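Local coordinates for extracellular solute-binding protein (Conexibacter woesei, PDB 4P98) that probably captures a small solute outside the cell membrane and delivers it to an ABC transporter, as a lipoprotein of the BMP (PnrA-like) family, at residues Q70-G75 with T95-V100; E88-V93 with V100-S105; A108-R113 with R266-L271; N117-T122 with Q253-Q258. All coordinates share one frame; numbering follows the deposited sequence. Where two conformers were deposited one is given.

Contact 1: Q70-G75 with T95-V100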
loop_
_atom_site.group_PDB
_atom_site.type_symbol
_atom_site.label_atom_id
_atom_site.label_comp_id
_atom_site.label_asym_id
_atom_site.label_seq_id
_atom_site.Cartn_x
_atom_site.Cartn_y
_atom_site.Cartn_z
ATOM N N GLN A 70 5.288 25.560 -8.070
ATOM C CA GLN A 70 4.937 26.604 -7.112
ATOM C C GLN A 70 5.539 26.339 -5.734
ATOM O O GLN A 70 6.034 27.257 -5.090
ATOM C CB GLN A 70 3.407 26.735 -7.020
ATOM C CG GLN A 70 2.920 27.704 -5.967
ATOM C CD GLN A 70 1.412 27.890 -5.993
ATOM O OE1 GLN A 70 0.661 27.020 -6.460
ATOM N NE2 GLN A 70 0.962 29.026 -5.489
ATOM N N PHE A 71 5.516 25.090 -5.274
ATOM C CA PHE A 71 6.151 24.762 -4.001
ATOM C C PHE A 71 7.661 24.976 -4.055
ATOM O O PHE A 71 8.251 25.515 -3.119
ATOM C CB PHE A 71 5.842 23.323 -3.567
ATOM C CG PHE A 71 4.481 23.153 -2.952
ATOM C CD1 PHE A 71 4.126 23.864 -1.809
ATOM C CD2 PHE A 71 3.563 22.268 -3.490
ATOM C CE1 PHE A 71 2.881 23.691 -1.219
ATOM C CE2 PHE A 71 2.315 22.099 -2.913
ATOM C CZ PHE A 71 1.969 22.815 -1.780
ATOM N N ALA A 72 8.291 24.546 -5.145
ATOM C CA ALA A 72 9.730 24.746 -5.306
ATOM C C ALA A 72 10.084 26.229 -5.381
ATOM O O ALA A 72 11.070 26.659 -4.791
ATOM C CB ALA A 72 10.233 24.028 -6.543
ATOM N N ALA A 73 9.287 26.999 -6.115
ATOM C CA ALA A 73 9.539 28.436 -6.284
ATOM C C ALA A 73 9.384 29.190 -4.965
ATOM O O ALA A 73 10.077 30.175 -4.728
ATOM C CB ALA A 73 8.605 29.020 -7.341
ATOM N N ARG A 74 8.483 28.717 -4.110
ATOM C CA ARG A 74 8.260 29.317 -2.793
ATOM C C ARG A 74 9.294 28.913 -1.742
ATOM O O ARG A 74 9.182 29.300 -0.583
ATOM C CB ARG A 74 6.866 28.957 -2.283
ATOM C CG ARG A 74 5.727 29.621 -3.050
ATOM C CD ARG A 74 4.391 29.045 -2.614
ATOM N NE ARG A 74 4.264 29.125 -1.160
ATOM C CZ ARG A 74 3.419 28.417 -0.418
ATOM N NH1 ARG A 74 2.578 27.548 -0.974
ATOM N NH2 ARG A 74 3.424 28.592 0.899
ATOM N N GLY A 75 10.286 28.119 -2.130
ATOM C CA GLY A 75 11.367 27.746 -1.217
ATOM C C GLY A 75 11.069 26.583 -0.280
ATOM O O GLY A 75 11.648 26.499 0.799
ATOM N N THR A 95 14.595 19.422 -12.598
ATOM C CA THR A 95 15.649 19.999 -13.434
ATOM C C THR A 95 15.687 21.527 -13.351
ATOM O O THR A 95 16.723 22.115 -13.616
ATOM C CB THR A 95 15.510 19.597 -14.917
ATOM O OG1 THR A 95 14.350 20.230 -15.483
ATOM C CG2 THR A 95 15.404 18.071 -15.071
ATOM N N GLU A 96 14.565 22.155 -12.988
ATOM C CA GLU A 96 14.471 23.616 -12.868
ATOM C C GLU A 96 15.003 24.169 -11.544
ATOM O O GLU A 96 15.315 25.359 -11.449
ATOM C CB GLU A 96 13.011 24.077 -13.019
ATOM C CG GLU A 96 12.312 23.654 -14.300
ATOM C CD GLU A 96 10.812 23.956 -14.285
ATOM O OE1 GLU A 96 10.350 24.776 -13.461
ATOM O OE2 GLU A 96 10.071 23.360 -15.091
ATOM N N PHE A 97 15.081 23.321 -10.522
ATOM C CA PHE A 97 15.409 23.759 -9.167
ATOM C C PHE A 97 16.464 22.821 -8.577
ATOM O O PHE A 97 16.147 21.984 -7.730
ATOM C CB PHE A 97 14.164 23.745 -8.283
ATOM C CG PHE A 97 13.096 24.717 -8.704
ATOM C CD1 PHE A 97 13.092 26.023 -8.227
ATOM C CD2 PHE A 97 12.071 24.316 -9.553
ATOM C CE1 PHE A 97 12.099 26.916 -8.616
ATOM C CE2 PHE A 97 11.078 25.203 -9.945
ATOM C CZ PHE A 97 11.085 26.507 -9.465
ATOM N N PRO A 98 17.722 22.968 -9.018
ATOM C CA PRO A 98 18.805 22.058 -8.614
ATOM C C PRO A 98 19.051 21.986 -7.107
ATOM O O PRO A 98 19.539 20.972 -6.630
ATOM C CB PRO A 98 20.048 22.623 -9.316
ATOM C CG PRO A 98 19.561 23.622 -10.306
ATOM C CD PRO A 98 18.190 24.052 -9.900
ATOM N N ASP A 99 18.740 23.052 -6.376
ATOM C CA ASP A 99 18.952 23.086 -4.925
ATOM C C ASP A 99 17.719 22.688 -4.107
ATOM O O ASP A 99 17.780 22.671 -2.884
ATOM C CB ASP A 99 19.442 24.477 -4.489
ATOM C CG ASP A 99 20.834 24.793 -5.001
ATOM O OD1 ASP A 99 21.627 23.857 -5.230
ATOM O OD2 ASP A 99 21.143 25.988 -5.171
ATOM N N VAL A 100 16.606 22.384 -4.771
ATOM C CA VAL A 100 15.416 21.863 -4.098
ATOM C C VAL A 100 15.455 20.340 -4.216
ATOM O O VAL A 100 15.990 19.795 -5.184
ATOM C CB VAL A 100 14.132 22.458 -4.703
ATOM C CG1 VAL A 100 12.886 21.937 -4.003
ATOM C CG2 VAL A 100 14.180 23.986 -4.597
#
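The methyl group of Ala72 sits squarely over one face of the Phe97 ring. Its CB lies 3.5 Å from the ring centroid and only 10° off the ring normal, which meets the geometry of a CH-pi contact. The nearest single ring atom is Phe97 CD2, yet CG and CE2 are hardly farther. The far end of the same ring reaches the next residue: Phe97 CE1 is 3.8 Å from the backbone N of Ala73, an oblique approach, and CZ is 4.1 Å from Ala73 CB. Val100 adds a looser apolar contact, its CG1 standing 4.2 Å from Ala72 CB. No hydrogen bond crosses between 70-75 and 95-100, so the match is one of shape and apolar surface. The pairing joins the C-terminal end of helix 61-73 to the loop between helix 84-94 and strand 101-105; helix and loop lie along one side of a parallel sheet in an alpha/beta domain of the periplasmic-binding-protein type. Without the ring, as with an alanine here, the Ala72 methyl would probably lose its aromatic partner and a gap would open beside the last helical turn. The ring is aimed at the helix by its first torsion, with CG anti to the carbonyl carbon (chi1 -64°). Behind it, a type I turn from Phe97 to Val100, closed by Val100 N to Phe97 O at 3.0 Å, brings both apolar side chains round to the same helix. The helix ends in a Schellman motif at Gly75 (phi 83°), and Glu96 of the loop forms a salt bridge with Arg69 of that helix.

Contact 2: E88-V93 with V100-S105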
loop_
_atom_site.group_PDB
_atom_site.type_symbol
_atom_site.label_atom_id
_atom_site.label_comp_id
_atom_site.label_asym_id
_atom_site.label_seq_id
_atom_site.Cartn_x
_atom_site.Cartn_y
_atom_site.Cartn_z
ATOM N N GLU A 88 6.530 11.745 -13.399
ATOM C CA GLU A 88 7.094 12.490 -14.511
ATOM C C GLU A 88 7.124 14.009 -14.244
ATOM O O GLU A 88 8.151 14.648 -14.458
ATOM C CB GLU A 88 6.390 12.118 -15.829
ATOM C CG GLU A 88 7.182 12.466 -17.069
ATOM C CD GLU A 88 8.624 11.999 -17.003
ATOM O OE1 GLU A 88 8.852 10.787 -16.762
ATOM O OE2 GLU A 88 9.523 12.858 -17.174
ATOM N N PRO A 89 6.025 14.590 -13.737
ATOM C CA PRO A 89 6.070 16.011 -13.350
ATOM C C PRO A 89 7.160 16.319 -12.328
ATOM O O PRO A 89 7.861 17.329 -12.456
ATOM C CB PRO A 89 4.696 16.262 -12.739
ATOM C CG PRO A 89 3.818 15.205 -13.278
ATOM C CD PRO A 89 4.647 14.064 -13.761
ATOM N N ILE A 90 7.313 15.457 -11.320
ATOM C CA ILE A 90 8.401 15.635 -10.367
ATOM C C ILE A 90 9.745 15.686 -11.086
ATOM O O ILE A 90 10.531 16.595 -10.853
ATOM C CB ILE A 90 8.453 14.527 -9.299
ATOM C CG1 ILE A 90 7.285 14.652 -8.325
ATOM C CG2 ILE A 90 9.792 14.569 -8.551
ATOM C CD1 ILE A 90 7.442 15.772 -7.313
ATOM N N LEU A 91 10.004 14.731 -11.972
ATOM C CA LEU A 91 11.313 14.672 -12.624
ATOM C C LEU A 91 11.584 15.895 -13.504
ATOM O O LEU A 91 12.709 16.358 -13.577
ATOM C CB LEU A 91 11.467 13.397 -13.448
ATOM C CG LEU A 91 11.353 12.089 -12.664
ATOM C CD1 LEU A 91 11.335 10.930 -13.630
ATOM C CD2 LEU A 91 12.512 11.946 -11.702
ATOM N N ARG A 92 10.548 16.414 -14.160
ATOM C CA ARG A 92 10.699 17.581 -15.032
ATOM C C ARG A 92 11.012 18.856 -14.249
ATOM O O ARG A 92 11.930 19.605 -14.605
ATOM C CB ARG A 92 9.434 17.785 -15.873
ATOM C CG ARG A 92 9.099 16.634 -16.815
ATOM C CD ARG A 92 7.936 17.030 -17.702
ATOM N NE ARG A 92 8.386 18.084 -18.593
ATOM C CZ ARG A 92 9.005 17.877 -19.748
ATOM N NH1 ARG A 92 9.206 16.642 -20.198
ATOM N NH2 ARG A 92 9.410 18.913 -20.465
ATOM N N VAL A 93 10.262 19.088 -13.175
ATOM C CA VAL A 93 10.432 20.295 -12.378
ATOM C C VAL A 93 11.753 20.247 -11.614
ATOM O O VAL A 93 12.410 21.270 -11.463
ATOM C CB VAL A 93 9.226 20.545 -11.449
ATOM C CG1 VAL A 93 9.432 21.785 -10.591
ATOM C CG2 VAL A 93 7.966 20.715 -12.287
ATOM N N VAL A 100 16.606 22.384 -4.771
ATOM C CA VAL A 100 15.416 21.863 -4.098
ATOM C C VAL A 100 15.455 20.340 -4.216
ATOM O O VAL A 100 15.990 19.795 -5.184
ATOM C CB VAL A 100 14.132 22.458 -4.703
ATOM C CG1 VAL A 100 12.886 21.937 -4.003
ATOM C CG2 VAL A 100 14.180 23.986 -4.597
ATOM N N HIS A 101 14.900 19.661 -3.221
ATOM C CA HIS A 101 14.958 18.208 -3.138
ATOM C C HIS A 101 13.589 17.613 -3.460
ATOM O O HIS A 101 12.564 18.132 -3.018
ATOM C CB HIS A 101 15.444 17.808 -1.742
ATOM C CG HIS A 101 16.680 18.542 -1.318
ATOM N ND1 HIS A 101 16.653 19.617 -0.455
ATOM C CD2 HIS A 101 17.969 18.403 -1.701
ATOM C CE1 HIS A 101 17.882 20.079 -0.292
ATOM N NE2 HIS A 101 18.697 19.361 -1.039
ATOM N N PHE A 102 13.580 16.541 -4.250
ATOM C CA PHE A 102 12.344 15.936 -4.738
ATOM C C PHE A 102 12.316 14.430 -4.527
ATOM O O PHE A 102 13.366 13.782 -4.507
ATOM C CB PHE A 102 12.180 16.215 -6.231
ATOM C CG PHE A 102 12.101 17.681 -6.576
ATOM C CD1 PHE A 102 13.250 18.441 -6.734
ATOM C CD2 PHE A 102 10.869 18.293 -6.760
ATOM C CE1 PHE A 102 13.174 19.793 -7.045
ATOM C CE2 PHE A 102 10.785 19.643 -7.083
ATOM C CZ PHE A 102 11.931 20.388 -7.223
ATOM N N SER A 103 11.108 13.886 -4.396
ATOM C CA SER A 103 10.894 12.442 -4.329
ATOM C C SER A 103 9.846 12.022 -5.338
ATOM O O SER A 103 8.841 12.715 -5.531
ATOM C CB SER A 103 10.459 12.032 -2.933
ATOM O OG SER A 103 9.967 10.705 -2.899
ATOM N N ALA A 104 10.073 10.880 -5.969
ATOM C CA ALA A 104 9.126 10.325 -6.928
ATOM C C ALA A 104 9.012 8.827 -6.710
ATOM O O ALA A 104 9.947 8.196 -6.202
ATOM C CB ALA A 104 9.584 10.622 -8.348
ATOM N N SER A 105 7.866 8.260 -7.081
ATOM C CA SER A 105 7.653 6.827 -6.966
ATOM C C SER A 105 7.399 6.230 -8.321
ATOM O O SER A 105 6.946 6.918 -9.228
ATOM C CB SER A 105 6.506 6.519 -6.003
ATOM O OG SER A 105 5.227 6.922 -6.504
#
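Helix 84-94 and strand 101-105 are the last two elements of a beta-alpha-beta unit that starts with strand 78-82, and Ile90 meets Phe102 and Ala104 where the helix lies against the sheet. The short axes run nearly antiparallel, 153° between their N-to-C directions, with a closest approach of 8.0 Å, so single side chains can bridge the layers. Ile90 does most of this through one branch. The Ile90 CG2 methyl stands 3.7 Å from Phe102 CB and 4.0 Å from Ala104 CB, settling between two side chains that leave the strand on its helix-facing side. That branch is anti to the backbone N, while CG1 is anti to the carbonyl carbon (chi1 -71°) and carries Ile90 CD1 along the strand, 3.8 Å from Ser103 O. Ile90 and Phe102 cross at a slant, and the ring offers neither a clean face nor a clean edge to the helix. One turn farther along, Val93 CG1 reaches the ring at Phe102 CE2, 4.3 Å away, a looser touch than those of Ile90. The reverse side of the strand belongs to another layer: Ser103 turns its CB from the helix, toward the side where Tyr255 lies. Ile68 of helix 61-73 also packs on Ile90, which extends the apolar layer to the neighbouring helix. All five touching residues are buried, and no hydrogen bond passes from helix to strand. Cohesion at this interface therefore rests on the fit of branched methyls against the strand, while the backbone of strand 101-105 bonds instead to the flanking chain, among others to Val79 and Asp119.

Contact 3: A108-R113 with R266-L271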
loop_
_atom_site.group_PDB
_atom_site.type_symbol
_atom_site.label_atom_id
_atom_site.label_comp_id
_atom_site.label_asym_id
_atom_site.label_seq_id
_atom_site.Cartn_x
_atom_site.Cartn_y
_atom_site.Cartn_z
ATOM N N ALA A 108 10.862 -0.196 -11.160
ATOM C CA ALA A 108 12.302 -0.353 -10.929
ATOM C C ALA A 108 13.128 0.490 -11.894
ATOM O O ALA A 108 14.249 0.861 -11.586
ATOM C CB ALA A 108 12.698 -1.821 -11.033
ATOM N N THR A 109 12.566 0.816 -13.056
ATOM C CA THR A 109 13.284 1.618 -14.056
ATOM C C THR A 109 13.466 3.095 -13.652
ATOM O O THR A 109 14.249 3.810 -14.264
ATOM C CB THR A 109 12.604 1.565 -15.442
ATOM O OG1 THR A 109 11.357 2.267 -15.407
ATOM C CG2 THR A 109 12.365 0.125 -15.881
ATOM N N LEU A 110 12.745 3.553 -12.640
ATOM C CA LEU A 110 12.913 4.927 -12.148
ATOM C C LEU A 110 14.328 5.201 -11.615
ATOM O O LEU A 110 14.832 6.319 -11.742
ATOM C CB LEU A 110 11.865 5.229 -11.076
ATOM C CG LEU A 110 11.947 6.553 -10.330
ATOM C CD1 LEU A 110 11.809 7.726 -11.287
ATOM C CD2 LEU A 110 10.854 6.610 -9.270
ATOM N N ALA A 111 14.970 4.191 -11.035
ATOM C CA ALA A 111 16.319 4.353 -10.481
ATOM C C ALA A 111 17.305 4.966 -11.488
ATOM O O ALA A 111 18.117 5.807 -11.107
ATOM C CB ALA A 111 16.859 3.036 -9.942
ATOM N N GLU A 112 17.180 4.520 -12.746
ATOM C CA GLU A 112 17.970 4.978 -13.904
ATOM C C GLU A 112 17.828 6.472 -14.196
ATOM O O GLU A 112 18.781 7.133 -14.596
ATOM C CB GLU A 112 17.485 4.258 -15.179
ATOM C CG GLU A 112 17.967 2.835 -15.417
ATOM C CD GLU A 112 16.971 2.032 -16.241
ATOM O OE1 GLU A 112 15.991 2.632 -16.735
ATOM O OE2 GLU A 112 17.156 0.809 -16.395
ATOM N N ARG A 113 16.621 6.979 -13.993
ATOM C CA ARG A 113 16.162 8.251 -14.559
ATOM C C ARG A 113 16.165 9.408 -13.554
ATOM O O ARG A 113 15.603 10.462 -13.824
ATOM C CB ARG A 113 14.763 8.041 -15.150
ATOM C CG ARG A 113 14.698 6.839 -16.099
ATOM C CD ARG A 113 13.284 6.529 -16.552
ATOM N NE ARG A 113 12.672 7.763 -17.020
ATOM C CZ ARG A 113 11.579 8.332 -16.518
ATOM N NH1 ARG A 113 10.885 7.752 -15.537
ATOM N NH2 ARG A 113 11.161 9.489 -17.036
ATOM N N ARG A 266 19.465 10.803 -5.637
ATOM C CA ARG A 266 19.757 9.535 -6.302
ATOM C C ARG A 266 19.673 8.277 -5.437
ATOM O O ARG A 266 20.077 7.212 -5.875
ATOM C CB ARG A 266 21.082 9.616 -7.087
ATOM C CG ARG A 266 20.850 10.342 -8.396
ATOM C CD ARG A 266 22.086 10.705 -9.178
ATOM N NE ARG A 266 21.656 11.225 -10.482
ATOM C CZ ARG A 266 22.451 11.789 -11.389
ATOM N NH1 ARG A 266 21.934 12.216 -12.533
ATOM N NH2 ARG A 266 23.743 11.947 -11.160
ATOM N N ARG A 267 19.073 8.387 -4.256
ATOM C CA ARG A 267 18.711 7.218 -3.467
ATOM C C ARG A 267 17.573 6.500 -4.167
ATOM O O ARG A 267 16.652 7.150 -4.703
ATOM C CB ARG A 267 18.283 7.632 -2.065
ATOM C CG ARG A 267 18.353 6.519 -1.024
ATOM C CD ARG A 267 19.805 6.134 -0.690
ATOM N NE ARG A 267 20.561 7.219 -0.064
ATOM C CZ ARG A 267 20.505 7.550 1.226
ATOM N NH1 ARG A 267 19.697 6.899 2.069
ATOM N NH2 ARG A 267 21.256 8.557 1.679
ATOM N N PHE A 268 17.642 5.173 -4.212
ATOM C CA PHE A 268 16.520 4.405 -4.708
ATOM C C PHE A 268 16.132 3.328 -3.708
ATOM O O PHE A 268 16.870 2.368 -3.480
ATOM C CB PHE A 268 16.772 3.802 -6.093
ATOM C CG PHE A 268 15.525 3.305 -6.738
ATOM C CD1 PHE A 268 14.592 4.200 -7.222
ATOM C CD2 PHE A 268 15.249 1.945 -6.826
ATOM C CE1 PHE A 268 13.414 3.760 -7.790
ATOM C CE2 PHE A 268 14.072 1.499 -7.403
ATOM C CZ PHE A 268 13.151 2.404 -7.886
ATOM N N ASP A 269 14.950 3.503 -3.129
ATOM C CA ASP A 269 14.478 2.649 -2.049
ATOM C C ASP A 269 13.403 1.660 -2.510
ATOM O O ASP A 269 12.454 2.024 -3.233
ATOM C CB ASP A 269 13.960 3.535 -0.908
ATOM C CG ASP A 269 15.031 4.451 -0.344
ATOM O OD1 ASP A 269 16.130 3.934 -0.029
ATOM O OD2 ASP A 269 14.790 5.683 -0.212
ATOM N N VAL A 270 13.554 0.407 -2.101
ATOM C CA VAL A 270 12.521 -0.580 -2.304
ATOM C C VAL A 270 11.783 -0.760 -0.972
ATOM O O VAL A 270 12.397 -1.040 0.063
ATOM C CB VAL A 270 13.100 -1.921 -2.784
ATOM C CG1 VAL A 270 11.990 -2.920 -3.040
ATOM C CG2 VAL A 270 13.915 -1.721 -4.057
ATOM N N LEU A 271 10.472 -0.570 -0.985
ATOM C CA LEU A 271 9.670 -0.824 0.207
ATOM C C LEU A 271 9.130 -2.232 0.079
ATOM O O LEU A 271 8.399 -2.531 -0.858
ATOM C CB LEU A 271 8.543 0.203 0.354
ATOM C CG LEU A 271 8.901 1.500 1.084
ATOM C CD1 LEU A 271 9.910 2.325 0.299
ATOM C CD2 LEU A 271 7.632 2.299 1.345
HETATM O O HOH W 1 19.706 5.323 -8.227
#
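Apolar packing of Phe268 against Ala111 and Leu110 carries most of this contact. The methyl of Ala111 lies over one face of the phenyl ring, with CB 3.6 Å from the centroid and 18° off the normal. It is displaced toward the rim, and its closest ring atom is Phe268 CG at 3.5 Å; the arrangement qualifies as CH-pi. Leu110 comes in at a slant near the ring's CE1, its CB being 3.9 Å from that atom, with CG and CD2 only slightly more distant. The first torsion of Phe268 explains the reach: CG is anti to the backbone N (chi1 -166°), which swings the ring out from the strand and across residues 108-111. Behind Leu110, helix 84-94 supplies Leu91 as a further apolar neighbour.

Polar interaction across the two segments runs through a water. It donates to Arg266 O at 3.0 Å and, more weakly, to Ala111 O at 3.3 Å, so two backbone carbonyls are bridged where no direct hydrogen bond connects the segments. The carbonyl of Ala108 merely passes near the ring, its O 4.2 Å from Phe268 CZ.

Backbone evidence describes the surface under the ring. Residues 108-112 coil like a helix, but their hydrogen bonding is incomplete: Ala111 N to Ala108 O is weak at 3.5 Å, whereas Arg113 N to Leu110 O is sound at 3.0 Å. On the other partner, strand 268-271 bonds to Gly120 and Thr122 of its sheet neighbour. The arrangement is that of an outermost strand of a parallel alpha/beta sheet, one face of whose aromatic side chain rests against the irregular connection between strands 101-105 and 118-123.

Contact 4: N117-T122 with Q253-Q258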
loop_
_atom_site.group_PDB
_atom_site.type_symbol
_atom_site.label_atom_id
_atom_site.label_comp_id
_atom_site.label_asym_id
_atom_site.label_seq_id
_atom_site.Cartn_x
_atom_site.Cartn_y
_atom_site.Cartn_z
ATOM N N ASN A 117 19.086 15.580 -7.816
ATOM C CA ASN A 117 18.317 16.078 -6.688
ATOM C C ASN A 117 16.996 15.354 -6.453
ATOM O O ASN A 117 16.117 15.888 -5.771
ATOM C CB ASN A 117 18.076 17.595 -6.812
ATOM C CG ASN A 117 17.287 17.984 -8.058
ATOM O OD1 ASN A 117 17.276 17.262 -9.061
ATOM N ND2 ASN A 117 16.658 19.159 -8.014
ATOM N N VAL A 118 16.865 14.136 -6.978
ATOM C CA VAL A 118 15.652 13.362 -6.782
ATOM C C VAL A 118 15.980 11.998 -6.175
ATOM O O VAL A 118 16.889 11.323 -6.637
ATOM C CB VAL A 118 14.890 13.145 -8.116
ATOM C CG1 VAL A 118 13.546 12.493 -7.853
ATOM C CG2 VAL A 118 14.724 14.467 -8.873
ATOM N N ASP A 119 15.251 11.628 -5.126
ATOM C CA ASP A 119 15.238 10.260 -4.600
ATOM C C ASP A 119 13.989 9.547 -5.134
ATOM O O ASP A 119 12.913 10.150 -5.273
ATOM C CB ASP A 119 15.186 10.263 -3.059
ATOM C CG ASP A 119 16.510 10.631 -2.384
ATOM O OD1 ASP A 119 17.547 10.841 -3.061
ATOM O OD2 ASP A 119 16.500 10.685 -1.122
ATOM N N GLY A 120 14.122 8.257 -5.428
ATOM C CA GLY A 120 13.018 7.454 -5.923
ATOM C C GLY A 120 12.706 6.247 -5.059
ATOM O O GLY A 120 13.549 5.791 -4.271
ATOM N N TRP A 121 11.490 5.724 -5.196
ATOM C CA TRP A 121 11.139 4.477 -4.530
ATOM C C TRP A 121 10.124 3.661 -5.306
ATOM O O TRP A 121 9.434 4.163 -6.216
ATOM C CB TRP A 121 10.682 4.715 -3.082
ATOM C CG TRP A 121 9.388 5.482 -2.947
ATOM C CD1 TRP A 121 9.238 6.847 -2.923
ATOM C CD2 TRP A 121 8.072 4.930 -2.806
ATOM N NE1 TRP A 121 7.905 7.168 -2.779
ATOM C CE2 TRP A 121 7.172 6.008 -2.721
ATOM C CE3 TRP A 121 7.566 3.622 -2.763
ATOM C CZ2 TRP A 121 5.785 5.823 -2.587
ATOM C CZ3 TRP A 121 6.183 3.441 -2.619
ATOM C CH2 TRP A 121 5.315 4.539 -2.531
ATOM N N THR A 122 10.052 2.392 -4.930
ATOM C CA THR A 122 9.163 1.443 -5.557
ATOM C C THR A 122 8.721 0.379 -4.537
ATOM O O THR A 122 9.268 0.285 -3.428
ATOM C CB THR A 122 9.834 0.779 -6.773
ATOM O OG1 THR A 122 8.865 0.030 -7.516
ATOM C CG2 THR A 122 10.941 -0.142 -6.351
ATOM N N GLN A 253 11.780 10.058 6.825
ATOM C CA GLN A 253 12.784 10.422 7.839
ATOM C C GLN A 253 14.177 10.486 7.231
ATOM O O GLN A 253 14.949 11.415 7.492
ATOM C CB GLN A 253 12.735 9.438 9.005
ATOM C CG GLN A 253 11.499 9.642 9.861
ATOM C CD GLN A 253 11.305 8.547 10.881
ATOM O OE1 GLN A 253 11.633 7.385 10.635
ATOM N NE2 GLN A 253 10.745 8.906 12.026
ATOM N N SER A 254 14.472 9.525 6.373
ATOM C CA SER A 254 15.756 9.484 5.668
ATOM C C SER A 254 15.926 10.715 4.769
ATOM O O SER A 254 17.022 11.293 4.696
ATOM C CB SER A 254 15.892 8.193 4.859
ATOM O OG SER A 254 17.141 8.162 4.169
ATOM N N TYR A 255 14.855 11.125 4.096
ATOM C CA TYR A 255 14.891 12.372 3.321
ATOM C C TYR A 255 15.297 13.593 4.157
ATOM O O TYR A 255 16.099 14.420 3.718
ATOM C CB TYR A 255 13.522 12.659 2.680
ATOM C CG TYR A 255 13.054 11.695 1.604
ATOM C CD1 TYR A 255 13.935 10.871 0.915
ATOM C CD2 TYR A 255 11.705 11.645 1.250
ATOM C CE1 TYR A 255 13.486 10.006 -0.073
ATOM C CE2 TYR A 255 11.254 10.792 0.258
ATOM C CZ TYR A 255 12.136 9.991 -0.414
ATOM O OH TYR A 255 11.661 9.151 -1.402
ATOM N N LEU A 256 14.729 13.724 5.349
ATOM C CA LEU A 256 15.079 14.855 6.222
ATOM C C LEU A 256 16.538 14.785 6.661
ATOM O O LEU A 256 17.253 15.794 6.662
ATOM C CB LEU A 256 14.170 14.892 7.446
ATOM C CG LEU A 256 12.670 15.069 7.244
ATOM C CD1 LEU A 256 12.017 15.445 8.565
ATOM C CD2 LEU A 256 12.324 16.092 6.175
ATOM N N GLU A 257 16.995 13.590 7.016
ATOM C CA GLU A 257 18.403 13.407 7.393
ATOM C C GLU A 257 19.365 13.728 6.253
ATOM O O GLU A 257 20.410 14.355 6.461
ATOM C CB GLU A 257 18.638 11.995 7.919
ATOM C CG GLU A 257 18.169 11.826 9.356
ATOM C CD GLU A 257 19.028 12.642 10.312
ATOM O OE1 GLU A 257 20.210 12.275 10.521
ATOM O OE2 GLU A 257 18.544 13.670 10.816
ATOM N N GLN A 258 19.009 13.303 5.052
ATOM C CA GLN A 258 19.805 13.593 3.872
ATOM C C GLN A 258 19.915 15.089 3.637
ATOM O O GLN A 258 20.996 15.598 3.354
ATOM C CB GLN A 258 19.202 12.926 2.644
ATOM C CG GLN A 258 19.391 11.433 2.591
ATOM C CD GLN A 258 18.560 10.798 1.491
ATOM O OE1 GLN A 258 18.623 11.218 0.327
ATOM N NE2 GLN A 258 17.787 9.780 1.847
HETATM O O HOH W 2 13.573 7.220 -1.987
#
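Strand 118-122 and helix 253-258 run almost antiparallel, at 163°, with their axes 11.1 Å apart at the closest approach. Here helix 249-261 packs on a parallel alpha/beta sheet, and the wide spacing is bridged by long side chains, chiefly Tyr255. With CG anti to the carbonyl carbon (chi1 -66°), its ring is sent from the helix toward the strand, where it slides past Asp119 in the opposite direction. Asp119 CB comes within 3.4 Å of Tyr255 CE1, and the carboxylate plane is turned 46° from the ring. Asp119 OD1 accepts a hydrogen bond from the backbone N of Arg267. Trp121 crosses the tyrosine at about a right angle, its CD1 lying 3.7 Å from Tyr255 OH. That hydroxyl is hydrogen-bonded to Ser103 OG on the neighbouring strand, so this buried polar tip has a protein partner as well as a water. A phenylalanine in place of Tyr255 would probably leave Ser103 without this mate and break the water link to the strand backbone. The water lies at the edge of the tyrosine ring, in its plane; it accepts from Tyr255 OH at 2.8 Å and donates to Gly120 O at 2.7 Å.

All four contacts belong to one lobe: contacts 2 and 3 lie on one face of its parallel sheet and contact 4 on the other. Contacts 1 and 2 share Val100 and have centres about 10 Å apart; Ala72 CB meets Phe102 CZ at 4.1 Å, continuing the apolar layer. Contact 2 joins contact 3 by a salt bridge, Glu88 OE1 to Arg113 NH2 at 2.7 Å, and reaches contact 4 through the sheet by way of Ser103 and Tyr255. Contacts 3 and 4 are linked between adjacent strands, with Leu271 N to Thr122 O at 2.9 Å. Contacts 1 and 3, with centres about 21 Å apart, do not touch. None of the four contacts includes a bound ligand.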